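PDB 1TQ8: universal stress protein MT1672 from Mycobacterium tuberculosis, which is of unknown function but belongs to the universal stress protein family, several members of which bind nucleotides. Local coordinates for residues A[85-90]-A[96-101]; A[44-49]-A[116-121]; A[22-25]-A[29-32]. All blocks are in the same frame, centred on the assembly; numbering follows the deposited sequence.

The three contacts sit on one parallel sheet and hold helices against both of its faces. Contact 1 sets helix 79-91 against the outermost strand 97-103; contact 2 joins the neighbouring strand 46-52 to the end of helix 107-117 across the other face. Their centres are about 12 Å apart, and the backbones bond directly, E99 O lying 2.8 Å from I49 N. Contact 3 follows the first strand into its helix; its centre lies about 11 Å from that of contact 1 and about 16 Å from that of contact 2. I48 O, 3.0 Å from V22 N, joins contacts 2 and 3, while M31 CE reaches A86 CA of contact 1 at 3.8 Å.

Contact 1: A[85-90]-A[96-101]; sequences DAKERA and KNVEER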
ATOM      1  N   ASP A  85      23.614   3.662 -19.492  1.00 34.38           N
ATOM      2  CA  ASP A  85      22.596   3.524 -20.512  1.00 35.86           C
ATOM      3  C   ASP A  85      21.374   4.374 -20.187  1.00 38.91           C
ATOM      4  O   ASP A  85      20.795   5.002 -21.078  1.00 40.25           O
ATOM      5  CB  ASP A  85      22.194   2.065 -20.673  1.00 36.51           C
ATOM      6  CG  ASP A  85      23.337   1.200 -21.170  1.00 40.87           C
ATOM      7  OD1 ASP A  85      24.316   1.757 -21.729  1.00 40.63           O
ATOM      8  OD2 ASP A  85      23.255  -0.040 -21.014  1.00 41.66           O
ATOM      9  N   ALA A  86      20.975   4.413 -18.918  1.00 39.04           N
ATOM     10  CA  ALA A  86      19.817   5.216 -18.545  1.00 38.76           C
ATOM     11  C   ALA A  86      20.101   6.672 -18.865  1.00 38.17           C
ATOM     12  O   ALA A  86      19.233   7.400 -19.322  1.00 37.58           O
ATOM     13  CB  ALA A  86      19.511   5.055 -17.054  1.00 35.88           C
ATOM     14  N   LYS A  87      21.326   7.094 -18.604  1.00 40.80           N
ATOM     15  CA  LYS A  87      21.715   8.463 -18.866  1.00 42.50           C
ATOM     16  C   LYS A  87      21.637   8.727 -20.370  1.00 44.23           C
ATOM     17  O   LYS A  87      21.186   9.790 -20.792  1.00 42.52           O
ATOM     18  CB  LYS A  87      23.127   8.686 -18.335  1.00 42.71           C
ATOM     19  CG  LYS A  87      23.609  10.111 -18.326  1.00 47.47           C
ATOM     20  CD  LYS A  87      24.900  10.204 -17.523  1.00 49.98           C
ATOM     21  CE  LYS A  87      25.603  11.539 -17.726  1.00 49.94           C
ATOM     22  NZ  LYS A  87      26.925  11.572 -17.038  1.00 49.80           N
ATOM     23  N   GLU A  88      22.050   7.753 -21.179  1.00 47.30           N
ATOM     24  CA  GLU A  88      22.003   7.925 -22.633  1.00 51.77           C
ATOM     25  C   GLU A  88      20.574   8.052 -23.120  1.00 51.80           C
ATOM     26  O   GLU A  88      20.270   8.882 -23.976  1.00 53.46           O
ATOM     27  CB  GLU A  88      22.682   6.754 -23.357  1.00 54.77           C
ATOM     28  CG  GLU A  88      24.186   6.672 -23.124  1.00 61.53           C
ATOM     29  CD  GLU A  88      24.971   7.772 -23.843  1.00 65.33           C
ATOM     30  OE1 GLU A  88      24.573   8.960 -23.765  1.00 66.78           O
ATOM     31  OE2 GLU A  88      26.003   7.447 -24.477  1.00 66.67           O
ATOM     32  N   ARG A  89      19.687   7.234 -22.572  1.00 51.58           N
ATOM     33  CA  ARG A  89      18.304   7.300 -22.994  1.00 51.06           C
ATOM     34  C   ARG A  89      17.650   8.598 -22.531  1.00 48.94           C
ATOM     35  O   ARG A  89      16.832   9.170 -23.245  1.00 49.40           O
ATOM     36  CB  ARG A  89      17.534   6.086 -22.478  1.00 54.17           C
ATOM     37  CG  ARG A  89      16.113   6.024 -22.988  1.00 59.59           C
ATOM     38  CD  ARG A  89      15.630   4.601 -23.100  1.00 62.40           C
ATOM     39  NE  ARG A  89      14.295   4.552 -23.683  1.00 67.02           N
ATOM     40  CZ  ARG A  89      13.677   3.430 -24.035  1.00 68.98           C
ATOM     41  NH1 ARG A  89      14.277   2.256 -23.866  1.00 69.07           N
ATOM     42  NH2 ARG A  89      12.458   3.479 -24.551  1.00 70.98           N
ATOM     43  N   ALA A  90      18.012   9.077 -21.347  1.00 47.21           N
ATOM     44  CA  ALA A  90      17.431  10.328 -20.865  1.00 48.53           C
ATOM     45  C   ALA A  90      17.742  11.449 -21.861  1.00 49.23           C
ATOM     46  O   ALA A  90      16.851  12.214 -22.243  1.00 48.47           O
ATOM     47  CB  ALA A  90      17.974  10.684 -19.476  1.00 44.73           C
ATOM     48  N   LYS A  96      18.478  17.519 -20.838  1.00 54.18           N
ATOM     49  CA  LYS A  96      19.815  18.090 -21.023  1.00 56.08           C
ATOM     50  C   LYS A  96      20.753  17.889 -19.837  1.00 56.76           C
ATOM     51  O   LYS A  96      21.917  17.530 -20.010  1.00 57.98           O
ATOM     52  CB  LYS A  96      19.725  19.598 -21.295  1.00 57.98           C
ATOM     53  CG  LYS A  96      19.035  20.010 -22.587  1.00 60.49           C
ATOM     54  CD  LYS A  96      19.941  19.852 -23.801  1.00 63.95           C
ATOM     55  CE  LYS A  96      19.363  20.581 -25.020  1.00 65.38           C
ATOM     56  NZ  LYS A  96      19.142  22.049 -24.761  1.00 65.06           N
ATOM     57  N   ASN A  97      20.243  18.135 -18.634  1.00 55.70           N
ATOM     58  CA  ASN A  97      21.037  18.022 -17.415  1.00 54.80           C
ATOM     59  C   ASN A  97      20.734  16.730 -16.659  1.00 53.74           C
ATOM     60  O   ASN A  97      19.803  16.669 -15.853  1.00 53.43           O
ATOM     61  CB  ASN A  97      20.745  19.230 -16.532  1.00 56.20           C
ATOM     62  CG  ASN A  97      20.321  20.441 -17.345  1.00 58.57           C
ATOM     63  OD1 ASN A  97      21.005  20.834 -18.289  1.00 59.98           O
ATOM     64  ND2 ASN A  97      19.186  21.034 -16.990  1.00 59.25           N
ATOM     65  N   VAL A  98      21.550  15.711 -16.900  1.00 50.75           N
ATOM     66  CA  VAL A  98      21.351  14.413 -16.284  1.00 47.38           C
ATOM     67  C   VAL A  98      22.566  13.884 -15.543  1.00 45.97           C
ATOM     68  O   VAL A  98      23.688  13.983 -16.029  1.00 45.15           O
ATOM     69  CB  VAL A  98      20.958  13.381 -17.362  1.00 46.74           C
ATOM     70  CG1 VAL A  98      20.676  12.031 -16.726  1.00 45.58           C
ATOM     71  CG2 VAL A  98      19.737  13.879 -18.134  1.00 47.03           C
ATOM     72  N   GLU A  99      22.343  13.334 -14.356  1.00 44.93           N
ATOM     73  CA  GLU A  99      23.428  12.738 -13.591  1.00 44.85           C
ATOM     74  C   GLU A  99      22.942  11.409 -13.026  1.00 42.82           C
ATOM     75  O   GLU A  99      21.745  11.203 -12.821  1.00 41.26           O
ATOM     76  CB  GLU A  99      23.915  13.682 -12.483  1.00 46.86           C
ATOM     77  CG  GLU A  99      22.890  14.069 -11.446  1.00 52.12           C
ATOM     78  CD  GLU A  99      23.364  15.226 -10.561  1.00 55.31           C
ATOM     79  OE1 GLU A  99      23.107  16.402 -10.915  1.00 57.46           O
ATOM     80  OE2 GLU A  99      24.003  14.960  -9.517  1.00 53.88           O
ATOM     81  N   GLU A 100      23.880  10.499 -12.813  1.00 42.12           N
ATOM     82  CA  GLU A 100      23.566   9.176 -12.306  1.00 40.16           C
ATOM     83  C   GLU A 100      23.904   9.097 -10.833  1.00 38.64           C
ATOM     84  O   GLU A 100      24.686   9.899 -10.325  1.00 39.16           O
ATOM     85  CB  GLU A 100      24.370   8.132 -13.057  1.00 40.61           C
ATOM     86  CG  GLU A 100      25.825   8.165 -12.685  1.00 43.32           C
ATOM     87  CD  GLU A 100      26.640   7.256 -13.541  1.00 45.20           C
ATOM     88  OE1 GLU A 100      27.716   6.832 -13.075  1.00 50.68           O
ATOM     89  OE2 GLU A 100      26.209   6.974 -14.683  1.00 46.03           O
ATOM     90  N   ARG A 101      23.344   8.098 -10.161  1.00 37.52           N
ATOM     91  CA  ARG A 101      23.556   7.937  -8.733  1.00 34.89           C
ATOM     92  C   ARG A 101      23.221   6.517  -8.292  1.00 34.02           C
ATOM     93  O   ARG A 101      22.140   6.013  -8.587  1.00 35.16           O
ATOM     94  CB  ARG A 101      22.615   8.891  -8.009  1.00 38.25           C
ATOM     95  CG  ARG A 101      23.021   9.329  -6.641  1.00 39.06           C
ATOM     96  CD  ARG A 101      23.517  10.746  -6.737  1.00 39.65           C
ATOM     97  NE  ARG A 101      23.309  11.483  -5.505  1.00 43.57           N
ATOM     98  CZ  ARG A 101      23.477  12.794  -5.397  1.00 46.55           C
ATOM     99  NH1 ARG A 101      23.856  13.497  -6.459  1.00 44.99           N
ATOM    100  NH2 ARG A 101      23.270  13.402  -4.232  1.00 48.01           N
TER
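K87 on helix 79-91 reaches over V98 of strand 97-103 and carries much of this contact. From CB, which points at the strand, its chain runs outward fully extended. CG stands anti to the backbone N (chi1 -171°), and this brings it to 3.9 Å from V98 CG1, an ordinary apolar touch. CD lies 4.5 Å from E100 OE2, at the limit of contact. CE comes down on the backbone, 3.5 Å from V98 O, a soft contact of a polarised methylene with a carbonyl oxygen. NZ goes on past it and stops 5.2 Å from E100 OE2, too far for a salt bridge; the two opposite charges would attract each other only weakly. K87 and V98 thus slide alongside each other in opposite directions. One turn further along the helix, A90 meets the other branch of the valine as well as the first: its CB is 3.9 Å from V98 CG2, the branch anti to the carbonyl carbon, and only slightly farther from CG1. Both methyls of V98 are therefore engaged by the helix, and the residue also packs on I49 of the next strand. E99 points to the opposite face of the sheet, where its OE2 forms a salt bridge of 3.4 Å with R101 NH1. Helix and strand run almost antiparallel, at 164°, with short axes 8.5 Å apart. Such packing is that of the return from helix to strand in a beta-alpha-beta crossover, here joining strand 46-52 through helix 79-91 to its parallel neighbour 97-103 at the sheet's outermost position within the chain.

Contact 2: A[44-49]-A[116-121]; sequences DAKLII and DEEKAD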
ATOM      1  N   ASP A  44      15.469  22.510 -18.730  1.00 56.35           N
ATOM      2  CA  ASP A  44      15.619  23.484 -17.664  1.00 55.94           C
ATOM      3  C   ASP A  44      15.629  22.858 -16.276  1.00 53.85           C
ATOM      4  O   ASP A  44      15.893  23.535 -15.281  1.00 54.31           O
ATOM      5  CB  ASP A  44      14.513  24.532 -17.774  1.00 59.34           C
ATOM      6  CG  ASP A  44      14.468  25.181 -19.150  1.00 63.44           C
ATOM      7  OD1 ASP A  44      15.531  25.656 -19.616  1.00 64.28           O
ATOM      8  OD2 ASP A  44      13.376  25.215 -19.765  1.00 65.80           O
ATOM      9  N   ALA A  45      15.353  21.563 -16.202  1.00 51.40           N
ATOM     10  CA  ALA A  45      15.342  20.894 -14.911  1.00 48.56           C
ATOM     11  C   ALA A  45      16.451  19.867 -14.797  1.00 45.41           C
ATOM     12  O   ALA A  45      16.948  19.348 -15.798  1.00 42.72           O
ATOM     13  CB  ALA A  45      13.991  20.229 -14.673  1.00 48.92           C
ATOM     14  N   LYS A  46      16.836  19.588 -13.559  1.00 43.98           N
ATOM     15  CA  LYS A  46      17.869  18.606 -13.271  1.00 43.89           C
ATOM     16  C   LYS A  46      17.225  17.225 -13.126  1.00 41.39           C
ATOM     17  O   LYS A  46      16.196  17.075 -12.464  1.00 41.97           O
ATOM     18  CB  LYS A  46      18.608  18.991 -11.982  1.00 46.81           C
ATOM     19  CG  LYS A  46      19.594  17.940 -11.488  1.00 52.98           C
ATOM     20  CD  LYS A  46      20.671  18.527 -10.569  1.00 55.87           C
ATOM     21  CE  LYS A  46      20.087  19.256  -9.367  1.00 57.38           C
ATOM     22  NZ  LYS A  46      21.162  19.812  -8.489  1.00 58.30           N
ATOM     23  N   LEU A  47      17.827  16.231 -13.769  1.00 38.72           N
ATOM     24  CA  LEU A  47      17.347  14.852 -13.726  1.00 35.96           C
ATOM     25  C   LEU A  47      18.381  13.949 -13.066  1.00 35.94           C
ATOM     26  O   LEU A  47      19.490  13.801 -13.573  1.00 36.85           O
ATOM     27  CB  LEU A  47      17.084  14.321 -15.137  1.00 33.79           C
ATOM     28  CG  LEU A  47      16.618  12.861 -15.181  1.00 33.63           C
ATOM     29  CD1 LEU A  47      15.303  12.728 -14.423  1.00 29.84           C
ATOM     30  CD2 LEU A  47      16.440  12.399 -16.618  1.00 33.54           C
ATOM     31  N   ILE A  48      18.027  13.342 -11.938  1.00 35.51           N
ATOM     32  CA  ILE A  48      18.948  12.442 -11.258  1.00 33.53           C
ATOM     33  C   ILE A  48      18.444  11.030 -11.461  1.00 31.10           C
ATOM     34  O   ILE A  48      17.303  10.727 -11.116  1.00 31.90           O
ATOM     35  CB  ILE A  48      19.010  12.732  -9.757  1.00 35.10           C
ATOM     36  CG1 ILE A  48      19.484  14.161  -9.531  1.00 36.33           C
ATOM     37  CG2 ILE A  48      19.955  11.761  -9.079  1.00 35.35           C
ATOM     38  CD1 ILE A  48      19.491  14.581  -8.080  1.00 39.55           C
ATOM     39  N   ILE A  49      19.282  10.176 -12.037  1.00 28.29           N
ATOM     40  CA  ILE A  49      18.899   8.791 -12.278  1.00 26.43           C
ATOM     41  C   ILE A  49      19.506   7.892 -11.226  1.00 27.79           C
ATOM     42  O   ILE A  49      20.729   7.836 -11.079  1.00 28.90           O
ATOM     43  CB  ILE A  49      19.382   8.277 -13.626  1.00 26.41           C
ATOM     44  CG1 ILE A  49      18.869   9.176 -14.750  1.00 24.35           C
ATOM     45  CG2 ILE A  49      18.881   6.843 -13.829  1.00 24.94           C
ATOM     46  CD1 ILE A  49      19.229   8.656 -16.139  1.00 23.93           C
ATOM     47  N   ASP A 116      16.016  14.625  -0.045  1.00 36.44           N
ATOM     48  CA  ASP A 116      16.277  15.694   0.901  1.00 39.96           C
ATOM     49  C   ASP A 116      17.589  16.389   0.553  1.00 41.16           C
ATOM     50  O   ASP A 116      17.674  17.613   0.570  1.00 41.42           O
ATOM     51  CB  ASP A 116      16.360  15.136   2.326  1.00 41.94           C
ATOM     52  CG  ASP A 116      15.052  14.495   2.792  1.00 49.04           C
ATOM     53  OD1 ASP A 116      15.064  13.847   3.870  1.00 50.46           O
ATOM     54  OD2 ASP A 116      14.013  14.638   2.097  1.00 49.37           O
ATOM     55  N   GLU A 117      18.609  15.600   0.229  1.00 42.57           N
ATOM     56  CA  GLU A 117      19.927  16.131  -0.090  1.00 43.87           C
ATOM     57  C   GLU A 117      19.959  16.958  -1.381  1.00 43.69           C
ATOM     58  O   GLU A 117      20.696  17.936  -1.478  1.00 42.84           O
ATOM     59  CB  GLU A 117      20.923  14.975  -0.177  1.00 45.46           C
ATOM     60  CG  GLU A 117      22.301  15.308   0.347  1.00 52.49           C
ATOM     61  CD  GLU A 117      22.298  15.730   1.808  1.00 54.45           C
ATOM     62  OE1 GLU A 117      21.997  14.881   2.676  1.00 56.15           O
ATOM     63  OE2 GLU A 117      22.593  16.913   2.086  1.00 56.90           O
ATOM     64  N   GLU A 118      19.157  16.569  -2.365  1.00 42.86           N
ATOM     65  CA  GLU A 118      19.109  17.272  -3.638  1.00 43.01           C
ATOM     66  C   GLU A 118      17.867  18.157  -3.746  1.00 42.13           C
ATOM     67  O   GLU A 118      17.610  18.757  -4.787  1.00 39.65           O
ATOM     68  CB  GLU A 118      19.132  16.256  -4.782  1.00 44.65           C
ATOM     69  CG  GLU A 118      20.503  15.632  -5.040  1.00 50.40           C
ATOM     70  CD  GLU A 118      21.363  16.483  -5.971  1.00 53.54           C
ATOM     71  OE1 GLU A 118      22.579  16.211  -6.099  1.00 55.75           O
ATOM     72  OE2 GLU A 118      20.819  17.422  -6.589  1.00 54.47           O
ATOM     73  N   LYS A 119      17.092  18.234  -2.670  1.00 41.31           N
ATOM     74  CA  LYS A 119      15.888  19.052  -2.677  1.00 41.94           C
ATOM     75  C   LYS A 119      14.976  18.720  -3.864  1.00 40.06           C
ATOM     76  O   LYS A 119      14.463  19.615  -4.535  1.00 39.74           O
ATOM     77  CB  LYS A 119      16.281  20.535  -2.696  1.00 44.09           C
ATOM     78  CG  LYS A 119      16.875  21.006  -1.365  1.00 49.98           C
ATOM     79  CD  LYS A 119      17.723  22.265  -1.497  1.00 54.01           C
ATOM     80  CE  LYS A 119      19.021  21.981  -2.247  1.00 58.58           C
ATOM     81  NZ  LYS A 119      19.876  23.202  -2.376  1.00 61.62           N
ATOM     82  N   ALA A 120      14.770  17.427  -4.109  1.00 36.68           N
ATOM     83  CA  ALA A 120      13.909  16.968  -5.202  1.00 35.22           C
ATOM     84  C   ALA A 120      12.470  17.457  -5.026  1.00 34.83           C
ATOM     85  O   ALA A 120      12.055  17.795  -3.916  1.00 32.81           O
ATOM     86  CB  ALA A 120      13.922  15.430  -5.265  1.00 32.47           C
ATOM     87  N   ASP A 121      11.717  17.506  -6.122  1.00 34.10           N
ATOM     88  CA  ASP A 121      10.319  17.909  -6.048  1.00 35.75           C
ATOM     89  C   ASP A 121       9.425  16.878  -6.738  1.00 33.98           C
ATOM     90  O   ASP A 121       8.201  16.953  -6.673  1.00 35.41           O
ATOM     91  CB  ASP A 121      10.104  19.322  -6.625  1.00 37.94           C
ATOM     92  CG  ASP A 121      10.673  19.495  -8.019  1.00 43.03           C
ATOM     93  OD1 ASP A 121      10.937  20.655  -8.400  1.00 45.89           O
ATOM     94  OD2 ASP A 121      10.848  18.493  -8.744  1.00 46.07           O
TER
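The carboxylate of E118 has the CD1 methyl of I48 over one of its faces, 3.4 Å from CD, and charged partners at its two oxygens. OE2 receives K46 NZ at 3.1 Å through its syn lone pair, a hydrogen bond that is also a salt bridge. OE1 is taken by R101 of strand 97-103 in a second salt bridge. Two cations and a methyl would thus limit how the group can turn, and the paired charges probably favour its ionised form. The glutamate chain folds sharply at chi2 (-86°), laying CG against the isoleucine, with I48 CD1 only 3.4 Å from E118 CG. K46 arrives across the acid at about a right angle; a bend at chi3 (56°) turns its end toward E118, and CE also stays close to OE2. Behind E118 the chain leaves helix 107-117 through a Schellman motif in which K119, with positive phi, is the C-prime residue. K46 and I48 face the C-terminal end of this helix, at E118, while L47 and I49 pack on helix 79-91 across the sheet. Strand 46-52 therefore lies between two helical layers, as in the three-layer alpha/beta/alpha, Rossmann-like fold of universal stress proteins.

Contact 3: A[22-25]-A[29-32]; sequences VGTD and SSMR
T24 and D25, just past the end of strand 19-23, meet the first turn of helix 28-41 chiefly at S30. S29, the second residue of the helix, stands aside: its OG is hydrogen-bonded to S27 OG in the intervening loop, and it packs on T158 of the second subunit. S30 follows and points straight at the loop. Its CB approaches T24 CB at 3.7 Å and, more closely, T24 OG1 at 3.1 Å; the carbonyl oxygen of G23 is 4.4 Å from S30 CB. The hydroxyl is held between the backbone N and carbonyl carbon (chi1 55°), where OG hydrogen-bonds S27 O. From there S30 OG sits 2.9 Å from T24 OG1 and 3.2 Å from D25 OD1, a cluster of three polar side chains. Each has a firm partner in the short loop: T24 OG1 accepts G26 N, the bond that defines an ST turn, and D25 OD1 is bonded to S27 OG. These bonds tie the loop to itself and to the helix start. The selenomethionine M31 begins by pointing away, but its chain bends at chi2 and chi3 and swings SE back to 4.1 Å from T24 OG1, beside R89 of helix 79-91. T24 is buried here, its side chain also packing on I49 and V34. D25 is at the surface and touches T132 of the third subunit. The arrangement is the strand-loop-helix junction opening the first beta-alpha-beta unit of a Rossmann-like fold; in nucleotide-binding relatives of this family the loop after the first strand lines the ligand pocket, and the same site may exist here.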
ATOM      1  N   VAL A  22      14.500   9.767 -10.717  1.00 29.99           N
ATOM      2  CA  VAL A  22      13.817   8.592 -11.242  1.00 28.53           C
ATOM      3  C   VAL A  22      14.659   7.381 -10.924  1.00 29.40           C
ATOM      4  O   VAL A  22      15.880   7.446 -10.983  1.00 31.48           O
ATOM      5  CB  VAL A  22      13.609   8.657 -12.787  1.00 29.66           C
ATOM      6  CG1 VAL A  22      14.941   8.803 -13.508  1.00 26.86           C
ATOM      7  CG2 VAL A  22      12.891   7.406 -13.270  1.00 23.87           C
ATOM      8  N   GLY A  23      14.003   6.273 -10.589  1.00 31.33           N
ATOM      9  CA  GLY A  23      14.727   5.057 -10.260  1.00 29.82           C
ATOM     10  C   GLY A  23      14.643   4.048 -11.383  1.00 30.87           C
ATOM     11  O   GLY A  23      13.628   3.965 -12.070  1.00 31.87           O
ATOM     12  N   THR A  24      15.713   3.290 -11.593  1.00 30.97           N
ATOM     13  CA  THR A  24      15.709   2.275 -12.635  1.00 32.43           C
ATOM     14  C   THR A  24      16.588   1.088 -12.297  1.00 33.23           C
ATOM     15  O   THR A  24      17.681   1.244 -11.741  1.00 34.30           O
ATOM     16  CB  THR A  24      16.191   2.816 -14.001  1.00 32.85           C
ATOM     17  OG1 THR A  24      16.267   1.729 -14.930  1.00 34.20           O
ATOM     18  CG2 THR A  24      17.580   3.432 -13.882  1.00 29.16           C
ATOM     19  N   ASP A  25      16.105  -0.100 -12.643  1.00 33.67           N
ATOM     20  CA  ASP A  25      16.858  -1.324 -12.412  1.00 36.49           C
ATOM     21  C   ASP A  25      17.347  -1.834 -13.767  1.00 38.93           C
ATOM     22  O   ASP A  25      17.921  -2.917 -13.869  1.00 39.94           O
ATOM     23  CB  ASP A  25      15.988  -2.371 -11.698  1.00 36.82           C
ATOM     24  CG  ASP A  25      14.914  -2.973 -12.596  1.00 39.81           C
ATOM     25  OD1 ASP A  25      14.317  -2.245 -13.410  1.00 42.09           O
ATOM     26  OD2 ASP A  25      14.652  -4.189 -12.476  1.00 43.76           O
ATOM     27  N   SER A  29      10.364  -1.611 -18.171  1.00 60.76           N
ATOM     28  CA  SER A  29       9.399  -0.738 -17.517  1.00 61.37           C
ATOM     29  C   SER A  29      10.166   0.450 -16.976  1.00 60.51           C
ATOM     30  O   SER A  29       9.748   1.596 -17.137  1.00 60.48           O
ATOM     31  CB  SER A  29       8.703  -1.443 -16.346  1.00 63.44           C
ATOM     32  OG  SER A  29       9.538  -1.495 -15.195  1.00 63.38           O
ATOM     33  N   SER A  30      11.295   0.177 -16.330  1.00 58.71           N
ATOM     34  CA  SER A  30      12.076   1.268 -15.770  1.00 59.89           C
ATOM     35  C   SER A  30      12.475   2.258 -16.859  1.00 57.83           C
ATOM     36  O   SER A  30      12.309   3.471 -16.697  1.00 56.33           O
ATOM     37  CB  SER A  30      13.315   0.739 -15.015  1.00 60.56           C
ATOM     38  OG  SER A  30      14.132  -0.090 -15.824  1.00 64.63           O
HETATM   39  N   MSE A  31      12.968   1.748 -17.982  1.00 56.71           N
HETATM   40  CA  MSE A  31      13.371   2.639 -19.059  1.00 57.68           C
HETATM   41  C   MSE A  31      12.217   3.522 -19.521  1.00 54.80           C
HETATM   42  O   MSE A  31      12.433   4.662 -19.925  1.00 54.20           O
HETATM   43  CB  MSE A  31      13.978   1.849 -20.226  1.00 62.83           C
HETATM   44  CG  MSE A  31      15.314   1.185 -19.869  1.00 70.42           C
HETATM   45 SE   MSE A  31      16.598   2.385 -18.978  1.00 82.90          SE
HETATM   46  CE  MSE A  31      17.553   2.984 -20.548  1.00 79.31           C
ATOM     47  N   ARG A  32      10.991   3.018 -19.453  1.00 51.65           N
ATOM     48  CA  ARG A  32       9.859   3.845 -19.844  1.00 49.76           C
ATOM     49  C   ARG A  32       9.690   4.950 -18.812  1.00 46.86           C
ATOM     50  O   ARG A  32       9.243   6.044 -19.141  1.00 47.50           O
ATOM     51  CB  ARG A  32       8.566   3.033 -19.932  1.00 51.49           C
ATOM     52  CG  ARG A  32       8.540   2.030 -21.056  1.00 54.57           C
ATOM     53  CD  ARG A  32       7.176   1.386 -21.175  1.00 59.23           C
ATOM     54  NE  ARG A  32       7.083   0.521 -22.352  1.00 65.88           N
ATOM     55  CZ  ARG A  32       7.217   0.944 -23.611  1.00 68.69           C
ATOM     56  NH1 ARG A  32       7.454   2.226 -23.868  1.00 68.28           N
ATOM     57  NH2 ARG A  32       7.111   0.084 -24.619  1.00 69.77           N
TER